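Glucose-6-phosphate dehydrogenase (Trypanosoma cruzi, PDB 5AQ1) catalyses the NADP-dependent oxidation of glucose 6-phosphate to 6-phosphogluconolactone, the entry step of the pentose phosphate pathway. Local coordinates at residues G264-Q276 with A466-D478. Residues are numbered along the deposited sequence; the frame is centred on the assembly and turned at random.
Sequences GIIRDVIQNHLTQ and AWRIYTPLLHAID. With BG6 (6-O-phosphono-beta-D-glucopyranose), chain F.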
ATOM      1  N   GLY B 264     -40.974   2.108 -12.078  1.00 42.83           N
ATOM      2  CA  GLY B 264     -39.962   1.118 -12.459  1.00 41.25           C
ATOM      3  C   GLY B 264     -38.972   0.834 -11.343  1.00 39.83           C
ATOM      4  O   GLY B 264     -38.897   1.573 -10.363  1.00 37.10           O
ATOM      5  N   ILE B 265     -38.207  -0.243 -11.501  1.00 39.49           N
ATOM      6  CA  ILE B 265     -37.301  -0.717 -10.445  1.00 38.29           C
ATOM      7  C   ILE B 265     -36.132   0.239 -10.170  1.00 36.92           C
ATOM      8  O   ILE B 265     -35.629   0.301  -9.049  1.00 35.81           O
ATOM      9  CB  ILE B 265     -36.770  -2.147 -10.753  1.00 38.57           C
ATOM     10  CG1 ILE B 265     -36.134  -2.796  -9.515  1.00 37.05           C
ATOM     11  CG2 ILE B 265     -35.774  -2.136 -11.910  1.00 38.86           C
ATOM     12  CD1 ILE B 265     -37.106  -3.080  -8.391  1.00 36.88           C
ATOM     13  N   ILE B 266     -35.701   0.978 -11.186  1.00 37.04           N
ATOM     14  CA  ILE B 266     -34.571   1.891 -11.027  1.00 36.38           C
ATOM     15  C   ILE B 266     -34.966   3.064 -10.133  1.00 35.93           C
ATOM     16  O   ILE B 266     -34.255   3.394  -9.185  1.00 35.75           O
ATOM     17  CB  ILE B 266     -34.041   2.398 -12.384  1.00 36.74           C
ATOM     18  CG1 ILE B 266     -33.473   1.229 -13.195  1.00 37.17           C
ATOM     19  CG2 ILE B 266     -32.955   3.446 -12.177  1.00 36.34           C
ATOM     20  CD1 ILE B 266     -33.280   1.524 -14.665  1.00 38.16           C
ATOM     21  N   ARG B 267     -36.100   3.687 -10.436  1.00 36.69           N
ATOM     22  CA  ARG B 267     -36.620   4.771  -9.605  1.00 37.41           C
ATOM     23  C   ARG B 267     -37.059   4.288  -8.215  1.00 37.33           C
ATOM     24  O   ARG B 267     -36.936   5.024  -7.232  1.00 36.80           O
ATOM     25  CB  ARG B 267     -37.795   5.467 -10.297  1.00 38.33           C
ATOM     26  CG  ARG B 267     -37.441   6.185 -11.591  1.00 38.91           C
ATOM     27  CD  ARG B 267     -38.567   7.116 -12.008  1.00 40.42           C
ATOM     28  NE  ARG B 267     -38.399   7.656 -13.359  1.00 41.60           N
ATOM     29  CZ  ARG B 267     -38.689   7.009 -14.490  1.00 42.07           C
ATOM     30  NH1 ARG B 267     -39.159   5.765 -14.466  1.00 42.77           N
ATOM     31  NH2 ARG B 267     -38.505   7.611 -15.660  1.00 42.77           N
ATOM     32  N   ASP B 268     -37.560   3.055  -8.137  1.00 37.98           N
ATOM     33  CA  ASP B 268     -38.157   2.533  -6.903  1.00 37.88           C
ATOM     34  C   ASP B 268     -37.131   2.199  -5.820  1.00 37.45           C
ATOM     35  O   ASP B 268     -37.339   2.539  -4.653  1.00 37.21           O
ATOM     36  CB  ASP B 268     -39.012   1.298  -7.211  1.00 39.14           C
ATOM     37  CG  ASP B 268     -39.887   0.876  -6.038  1.00 39.42           C
ATOM     38  OD1 ASP B 268     -40.492   1.753  -5.385  1.00 39.04           O
ATOM     39  OD2 ASP B 268     -39.985  -0.343  -5.784  1.00 40.21           O
ATOM     40  N   VAL B 269     -36.040   1.529  -6.196  1.00 37.74           N
ATOM     41  CA  VAL B 269     -35.033   1.093  -5.212  1.00 37.70           C
ATOM     42  C   VAL B 269     -33.568   1.408  -5.544  1.00 36.81           C
ATOM     43  O   VAL B 269     -32.765   1.585  -4.628  1.00 35.99           O
ATOM     44  CB  VAL B 269     -35.148  -0.419  -4.906  1.00 39.32           C
ATOM     45  CG1 VAL B 269     -36.565  -0.769  -4.467  1.00 41.68           C
ATOM     46  CG2 VAL B 269     -34.752  -1.262  -6.106  1.00 40.14           C
ATOM     47  N   ILE B 270     -33.206   1.466  -6.825  1.00 36.34           N
ATOM     48  CA  ILE B 270     -31.805   1.673  -7.202  1.00 36.42           C
ATOM     49  C   ILE B 270     -31.371   3.124  -6.991  1.00 36.12           C
ATOM     50  O   ILE B 270     -30.347   3.382  -6.361  1.00 35.12           O
ATOM     51  CB  ILE B 270     -31.529   1.238  -8.656  1.00 37.66           C
ATOM     52  CG1 ILE B 270     -31.732  -0.277  -8.783  1.00 38.72           C
ATOM     53  CG2 ILE B 270     -30.113   1.625  -9.076  1.00 37.38           C
ATOM     54  CD1 ILE B 270     -31.510  -0.834 -10.171  1.00 39.69           C
ATOM     55  N   GLN B 271     -32.166   4.062  -7.501  1.00 36.69           N
ATOM     56  CA  GLN B 271     -31.862   5.492  -7.403  1.00 36.14           C
ATOM     57  C   GLN B 271     -31.740   5.996  -5.967  1.00 35.74           C
ATOM     58  O   GLN B 271     -31.042   6.981  -5.710  1.00 36.06           O
ATOM     59  CB  GLN B 271     -32.928   6.301  -8.147  1.00 36.84           C
ATOM     60  CG  GLN B 271     -32.709   7.808  -8.136  1.00 37.01           C
ATOM     61  CD  GLN B 271     -33.277   8.505  -6.907  1.00 36.48           C
ATOM     62  OE1 GLN B 271     -34.050   7.930  -6.141  1.00 35.44           O
ATOM     63  NE2 GLN B 271     -32.880   9.754  -6.713  1.00 37.31           N
ATOM     64  N   ASN B 272     -32.412   5.323  -5.036  1.00 35.86           N
ATOM     65  CA  ASN B 272     -32.421   5.744  -3.640  1.00 35.75           C
ATOM     66  C   ASN B 272     -31.724   4.735  -2.723  1.00 35.26           C
ATOM     67  O   ASN B 272     -30.614   4.990  -2.260  1.00 35.29           O
ATOM     68  CB  ASN B 272     -33.852   6.065  -3.170  1.00 36.33           C
ATOM     69  CG  ASN B 272     -34.887   5.096  -3.714  1.00 39.00           C
ATOM     70  OD1 ASN B 272     -34.946   3.939  -3.299  1.00 39.80           O
ATOM     71  ND2 ASN B 272     -35.712   5.564  -4.647  1.00 39.95           N
ATOM     72  N   HIS B 273     -32.352   3.591  -2.473  1.00 35.68           N
ATOM     73  CA  HIS B 273     -31.854   2.660  -1.457  1.00 35.45           C
ATOM     74  C   HIS B 273     -30.433   2.180  -1.747  1.00 34.82           C
ATOM     75  O   HIS B 273     -29.554   2.262  -0.890  1.00 33.91           O
ATOM     76  CB  HIS B 273     -32.773   1.442  -1.336  1.00 36.87           C
ATOM     77  CG  HIS B 273     -34.176   1.772  -0.934  1.00 37.62           C
ATOM     78  ND1 HIS B 273     -34.471   2.629   0.106  1.00 37.98           N
ATOM     79  CD2 HIS B 273     -35.365   1.342  -1.416  1.00 38.29           C
ATOM     80  CE1 HIS B 273     -35.783   2.718   0.240  1.00 38.85           C
ATOM     81  NE2 HIS B 273     -36.348   1.947  -0.671  1.00 39.68           N
ATOM     82  N   LEU B 274     -30.215   1.677  -2.958  1.00 35.26           N
ATOM     83  CA  LEU B 274     -28.936   1.068  -3.313  1.00 35.63           C
ATOM     84  C   LEU B 274     -27.855   2.108  -3.615  1.00 35.20           C
ATOM     85  O   LEU B 274     -26.666   1.841  -3.410  1.00 36.60           O
ATOM     86  CB  LEU B 274     -29.107   0.103  -4.490  1.00 35.36           C
ATOM     87  CG  LEU B 274     -30.181  -0.984  -4.333  1.00 36.28           C
ATOM     88  CD1 LEU B 274     -30.011  -2.045  -5.412  1.00 37.18           C
ATOM     89  CD2 LEU B 274     -30.162  -1.632  -2.955  1.00 35.49           C
ATOM     90  N   THR B 275     -28.260   3.282  -4.090  1.00 34.06           N
ATOM     91  CA  THR B 275     -27.328   4.390  -4.282  1.00 33.67           C
ATOM     92  C   THR B 275     -26.861   4.946  -2.934  1.00 33.28           C
ATOM     93  O   THR B 275     -25.716   5.363  -2.795  1.00 33.00           O
ATOM     94  CB  THR B 275     -27.957   5.510  -5.133  1.00 34.77           C
ATOM     95  OG1 THR B 275     -28.335   4.979  -6.406  1.00 33.95           O
ATOM     96  CG2 THR B 275     -26.973   6.665  -5.344  1.00 35.89           C
ATOM     97  N   GLN B 276     -27.748   4.952  -1.942  1.00 34.98           N
ATOM     98  CA  GLN B 276     -27.367   5.324  -0.577  1.00 34.96           C
ATOM     99  C   GLN B 276     -26.295   4.376  -0.049  1.00 34.98           C
ATOM    100  O   GLN B 276     -25.271   4.809   0.483  1.00 34.63           O
ATOM    101  CB  GLN B 276     -28.582   5.302   0.355  1.00 35.88           C
ATOM    102  CG  GLN B 276     -29.431   6.560   0.303  1.00 36.82           C
ATOM    103  CD  GLN B 276     -28.721   7.773   0.868  1.00 38.52           C
ATOM    104  OE1 GLN B 276     -27.761   7.650   1.632  1.00 39.00           O
ATOM    105  NE2 GLN B 276     -29.193   8.957   0.496  1.00 40.09           N
ATOM    106  N   ALA B 466     -27.736  11.838  -7.041  1.00 34.61           N
ATOM    107  CA  ALA B 466     -28.281  10.514  -7.334  1.00 34.03           C
ATOM    108  C   ALA B 466     -29.077  10.503  -8.639  1.00 35.47           C
ATOM    109  O   ALA B 466     -28.912   9.597  -9.453  1.00 36.18           O
ATOM    110  CB  ALA B 466     -29.142  10.023  -6.183  1.00 33.46           C
ATOM    111  N   TRP B 467     -29.927  11.510  -8.848  1.00 35.90           N
ATOM    112  CA  TRP B 467     -30.731  11.579 -10.072  1.00 36.36           C
ATOM    113  C   TRP B 467     -29.881  11.722 -11.333  1.00 37.61           C
ATOM    114  O   TRP B 467     -30.239  11.198 -12.387  1.00 38.58           O
ATOM    115  CB  TRP B 467     -31.753  12.718 -10.006  1.00 35.75           C
ATOM    116  CG  TRP B 467     -32.997  12.354  -9.254  1.00 35.72           C
ATOM    117  CD1 TRP B 467     -33.490  12.962  -8.138  1.00 34.94           C
ATOM    118  CD2 TRP B 467     -33.903  11.288  -9.562  1.00 35.46           C
ATOM    119  NE1 TRP B 467     -34.647  12.346  -7.732  1.00 34.93           N
ATOM    120  CE2 TRP B 467     -34.923  11.314  -8.589  1.00 35.13           C
ATOM    121  CE3 TRP B 467     -33.949  10.311 -10.564  1.00 35.93           C
ATOM    122  CZ2 TRP B 467     -35.981  10.404  -8.588  1.00 35.51           C
ATOM    123  CZ3 TRP B 467     -34.998   9.409 -10.565  1.00 36.37           C
ATOM    124  CH2 TRP B 467     -36.002   9.462  -9.581  1.00 36.70           C
ATOM    125  N   ARG B 468     -28.761  12.427 -11.223  1.00 38.11           N
ATOM    126  CA  ARG B 468     -27.879  12.639 -12.367  1.00 41.39           C
ATOM    127  C   ARG B 468     -27.220  11.344 -12.842  1.00 40.45           C
ATOM    128  O   ARG B 468     -26.895  11.202 -14.020  1.00 40.48           O
ATOM    129  CB  ARG B 468     -26.829  13.706 -12.043  1.00 43.67           C
ATOM    130  CG  ARG B 468     -27.411  15.110 -12.079  1.00 46.60           C
ATOM    131  CD  ARG B 468     -26.460  16.159 -11.534  1.00 48.96           C
ATOM    132  NE  ARG B 468     -27.126  17.460 -11.463  1.00 53.72           N
ATOM    133  CZ  ARG B 468     -27.127  18.374 -12.432  1.00 56.40           C
ATOM    134  NH1 ARG B 468     -26.466  18.181 -13.571  1.00 57.57           N
ATOM    135  NH2 ARG B 468     -27.788  19.508 -12.245  1.00 59.36           N
ATOM    136  N   ILE B 469     -27.046  10.396 -11.928  1.00 38.77           N
ATOM    137  CA  ILE B 469     -26.472   9.103 -12.270  1.00 37.52           C
ATOM    138  C   ILE B 469     -27.376   8.314 -13.219  1.00 36.98           C
ATOM    139  O   ILE B 469     -26.885   7.695 -14.173  1.00 36.05           O
ATOM    140  CB  ILE B 469     -26.178   8.274 -10.999  1.00 36.60           C
ATOM    141  CG1 ILE B 469     -25.038   8.929 -10.211  1.00 37.08           C
ATOM    142  CG2 ILE B 469     -25.816   6.836 -11.352  1.00 35.71           C
ATOM    143  CD1 ILE B 469     -24.911   8.455  -8.778  1.00 37.40           C
ATOM    144  N   TYR B 470     -28.686   8.350 -12.965  1.00 35.08           N
ATOM    145  CA  TYR B 470     -29.630   7.455 -13.641  1.00 35.01           C
ATOM    146  C   TYR B 470     -30.549   8.114 -14.668  1.00 35.23           C
ATOM    147  O   TYR B 470     -31.151   7.413 -15.479  1.00 35.31           O
ATOM    148  CB  TYR B 470     -30.484   6.717 -12.605  1.00 34.52           C
ATOM    149  CG  TYR B 470     -29.657   6.015 -11.561  1.00 33.58           C
ATOM    150  CD1 TYR B 470     -29.029   4.811 -11.839  1.00 34.34           C
ATOM    151  CD2 TYR B 470     -29.492   6.564 -10.300  1.00 33.74           C
ATOM    152  CE1 TYR B 470     -28.256   4.169 -10.882  1.00 34.30           C
ATOM    153  CE2 TYR B 470     -28.721   5.936  -9.338  1.00 33.19           C
ATOM    154  CZ  TYR B 470     -28.103   4.737  -9.632  1.00 33.04           C
ATOM    155  OH  TYR B 470     -27.331   4.104  -8.688  1.00 31.39           O
ATOM    156  N   THR B 471     -30.652   9.442 -14.650  1.00 35.44           N
ATOM    157  CA  THR B 471     -31.619  10.143 -15.500  1.00 36.46           C
ATOM    158  C   THR B 471     -31.426   9.886 -17.000  1.00 37.33           C
ATOM    159  O   THR B 471     -32.398   9.573 -17.684  1.00 38.45           O
ATOM    160  CB  THR B 471     -31.662  11.658 -15.198  1.00 36.80           C
ATOM    161  OG1 THR B 471     -32.265  11.861 -13.915  1.00 36.72           O
ATOM    162  CG2 THR B 471     -32.474  12.416 -16.246  1.00 38.10           C
ATOM    163  N   PRO B 472     -30.185  10.019 -17.518  1.00 37.41           N
ATOM    164  CA  PRO B 472     -29.963   9.690 -18.934  1.00 38.63           C
ATOM    165  C   PRO B 472     -30.461   8.297 -19.323  1.00 38.98           C
ATOM    166  O   PRO B 472     -31.078   8.145 -20.379  1.00 39.74           O
ATOM    167  CB  PRO B 472     -28.443   9.777 -19.083  1.00 37.95           C
ATOM    168  CG  PRO B 472     -28.026  10.762 -18.056  1.00 37.23           C
ATOM    169  CD  PRO B 472     -28.988  10.625 -16.906  1.00 36.79           C
ATOM    170  N   LEU B 473     -30.202   7.303 -18.474  1.00 38.28           N
ATOM    171  CA  LEU B 473     -30.685   5.940 -18.706  1.00 39.43           C
ATOM    172  C   LEU B 473     -32.208   5.869 -18.667  1.00 40.41           C
ATOM    173  O   LEU B 473     -32.830   5.279 -19.551  1.00 41.31           O
ATOM    174  CB  LEU B 473     -30.098   4.964 -17.682  1.00 38.64           C
ATOM    175  CG  LEU B 473     -30.639   3.524 -17.700  1.00 39.32           C
ATOM    176  CD1 LEU B 473     -30.524   2.894 -19.082  1.00 40.82           C
ATOM    177  CD2 LEU B 473     -29.911   2.672 -16.672  1.00 38.58           C
ATOM    178  N   LEU B 474     -32.797   6.480 -17.644  1.00 40.59           N
ATOM    179  CA  LEU B 474     -34.246   6.467 -17.469  1.00 41.65           C
ATOM    180  C   LEU B 474     -34.971   7.062 -18.671  1.00 43.08           C
ATOM    181  O   LEU B 474     -35.954   6.493 -19.144  1.00 44.11           O
ATOM    182  CB  LEU B 474     -34.645   7.217 -16.194  1.00 41.40           C
ATOM    183  CG  LEU B 474     -34.253   6.526 -14.883  1.00 40.96           C
ATOM    184  CD1 LEU B 474     -34.371   7.489 -13.713  1.00 40.58           C
ATOM    185  CD2 LEU B 474     -35.088   5.277 -14.636  1.00 41.15           C
ATOM    186  N   HIS B 475     -34.488   8.200 -19.164  1.00 43.95           N
ATOM    187  CA  HIS B 475     -35.097   8.839 -20.332  1.00 46.22           C
ATOM    188  C   HIS B 475     -34.979   7.963 -21.580  1.00 47.12           C
ATOM    189  O   HIS B 475     -35.915   7.892 -22.380  1.00 49.58           O
ATOM    190  CB  HIS B 475     -34.502  10.228 -20.592  1.00 45.92           C
ATOM    191  CG  HIS B 475     -34.944  11.270 -19.610  1.00 45.52           C
ATOM    192  ND1 HIS B 475     -34.401  12.537 -19.578  1.00 45.76           N
ATOM    193  CD2 HIS B 475     -35.867  11.232 -18.619  1.00 45.19           C
ATOM    194  CE1 HIS B 475     -34.976  13.236 -18.615  1.00 45.26           C
ATOM    195  NE2 HIS B 475     -35.868  12.467 -18.017  1.00 44.82           N
ATOM    196  N   ALA B 476     -33.843   7.289 -21.736  1.00 45.53           N
ATOM    197  CA  ALA B 476     -33.662   6.330 -22.824  1.00 45.92           C
ATOM    198  C   ALA B 476     -34.689   5.198 -22.739  1.00 45.43           C
ATOM    199  O   ALA B 476     -35.304   4.836 -23.743  1.00 46.41           O
ATOM    200  CB  ALA B 476     -32.251   5.764 -22.806  1.00 44.89           C
ATOM    201  N   ILE B 477     -34.882   4.660 -21.536  1.00 44.23           N
ATOM    202  CA  ILE B 477     -35.847   3.578 -21.306  1.00 45.15           C
ATOM    203  C   ILE B 477     -37.279   4.003 -21.646  1.00 46.62           C
ATOM    204  O   ILE B 477     -38.032   3.230 -22.243  1.00 48.14           O
ATOM    205  CB  ILE B 477     -35.797   3.071 -19.845  1.00 43.38           C
ATOM    206  CG1 ILE B 477     -34.469   2.366 -19.574  1.00 41.87           C
ATOM    207  CG2 ILE B 477     -36.946   2.114 -19.553  1.00 43.59           C
ATOM    208  CD1 ILE B 477     -34.129   2.271 -18.103  1.00 40.66           C
ATOM    209  N   ASP B 478     -37.654   5.221 -21.262  1.00 47.12           N
ATOM    210  CA  ASP B 478     -38.985   5.746 -21.574  1.00 49.06           C
ATOM    211  C   ASP B 478     -39.206   5.929 -23.080  1.00 51.42           C
ATOM    212  O   ASP B 478     -40.314   5.716 -23.568  1.00 55.15           O
ATOM    213  CB  ASP B 478     -39.242   7.064 -20.832  1.00 48.28           C
ATOM    214  CG  ASP B 478     -39.438   6.869 -19.332  1.00 47.42           C
ATOM    215  OD1 ASP B 478     -39.675   5.721 -18.895  1.00 46.95           O
ATOM    216  OD2 ASP B 478     -39.364   7.869 -18.587  1.00 46.49           O
TER
HETATM  217  C1  BG6 F 550     -39.888   0.691  -0.769  1.00 30.92           C
HETATM  218  C2  BG6 F 550     -40.148   0.437  -2.252  1.00 29.76           C
HETATM  219  O1  BG6 F 550     -39.192   1.932  -0.591  1.00 31.30           O
HETATM  220  O5  BG6 F 550     -39.096  -0.371  -0.230  1.00 31.60           O
HETATM  221  C3  BG6 F 550     -40.826  -0.912  -2.425  1.00 30.10           C
HETATM  222  O2  BG6 F 550     -40.965   1.476  -2.802  1.00 29.50           O
HETATM  223  C4  BG6 F 550     -39.947  -1.979  -1.795  1.00 31.47           C
HETATM  224  O3  BG6 F 550     -41.049  -1.217  -3.805  1.00 29.87           O
HETATM  225  C5  BG6 F 550     -39.726  -1.653  -0.324  1.00 32.13           C
HETATM  226  O4  BG6 F 550     -40.566  -3.257  -1.947  1.00 32.49           O
HETATM  227  C6  BG6 F 550     -38.872  -2.717   0.360  1.00 32.94           C
HETATM  228  O6  BG6 F 550     -38.515  -2.304   1.679  1.00 33.63           O
HETATM  229  P   BG6 F 550     -37.919  -3.373   2.724  1.00 34.65           P
HETATM  230  O1P BG6 F 550     -36.735  -3.986   2.013  1.00 37.93           O
HETATM  231  O2P BG6 F 550     -37.524  -2.552   3.919  1.00 37.03           O
HETATM  232  O3P BG6 F 550     -39.075  -4.316   2.958  1.00 38.15           O
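Tyr470 and Ile266 interlock the two helices as reciprocal knobs: the tyrosine ring lies among Ile266, Ile270, Gln271 and Thr275, while Ile266 fits among Tyr470, Leu473, Leu474 and Ile477, meeting the last tip to tip. At the far end of its ring, Tyr470 OH donates to Thr275 OG1 at 2.6 Å, and Thr275 OG1 in turn donates to Ile270 O, so a buried two-step chain of hydrogen bonds links the tyrosine to the backbone of 264-276. Gln271 lays its amide over a face of the Trp467 indole, the planes 22° apart, and Gln271 CG makes a CH-pi contact 3.7 Å from the centroid of the six-membered ring. The bend of the glutamine chain at chi2 (-86°) carries NE2 toward Trp467 CE2, at the ring fusion. Arg267 extends past Leu474, which covers one guanidinium face, and forms a weakly hydrogen-bonded salt bridge from NH2 to Asp478 OD2 (3.1 Å); Ile263 O and Arg185 O hold NH1 and NE. From the same helix, Asp268 and His273 bind glucose 6-phosphate, and His273 ND1 is hydrogen-bonded to Asp210 OD1. The helices run roughly antiparallel (146°), 264-276 packing on strands 344-349 and 361-366 of the large mixed sheet, with Trp467 against helix 187-197.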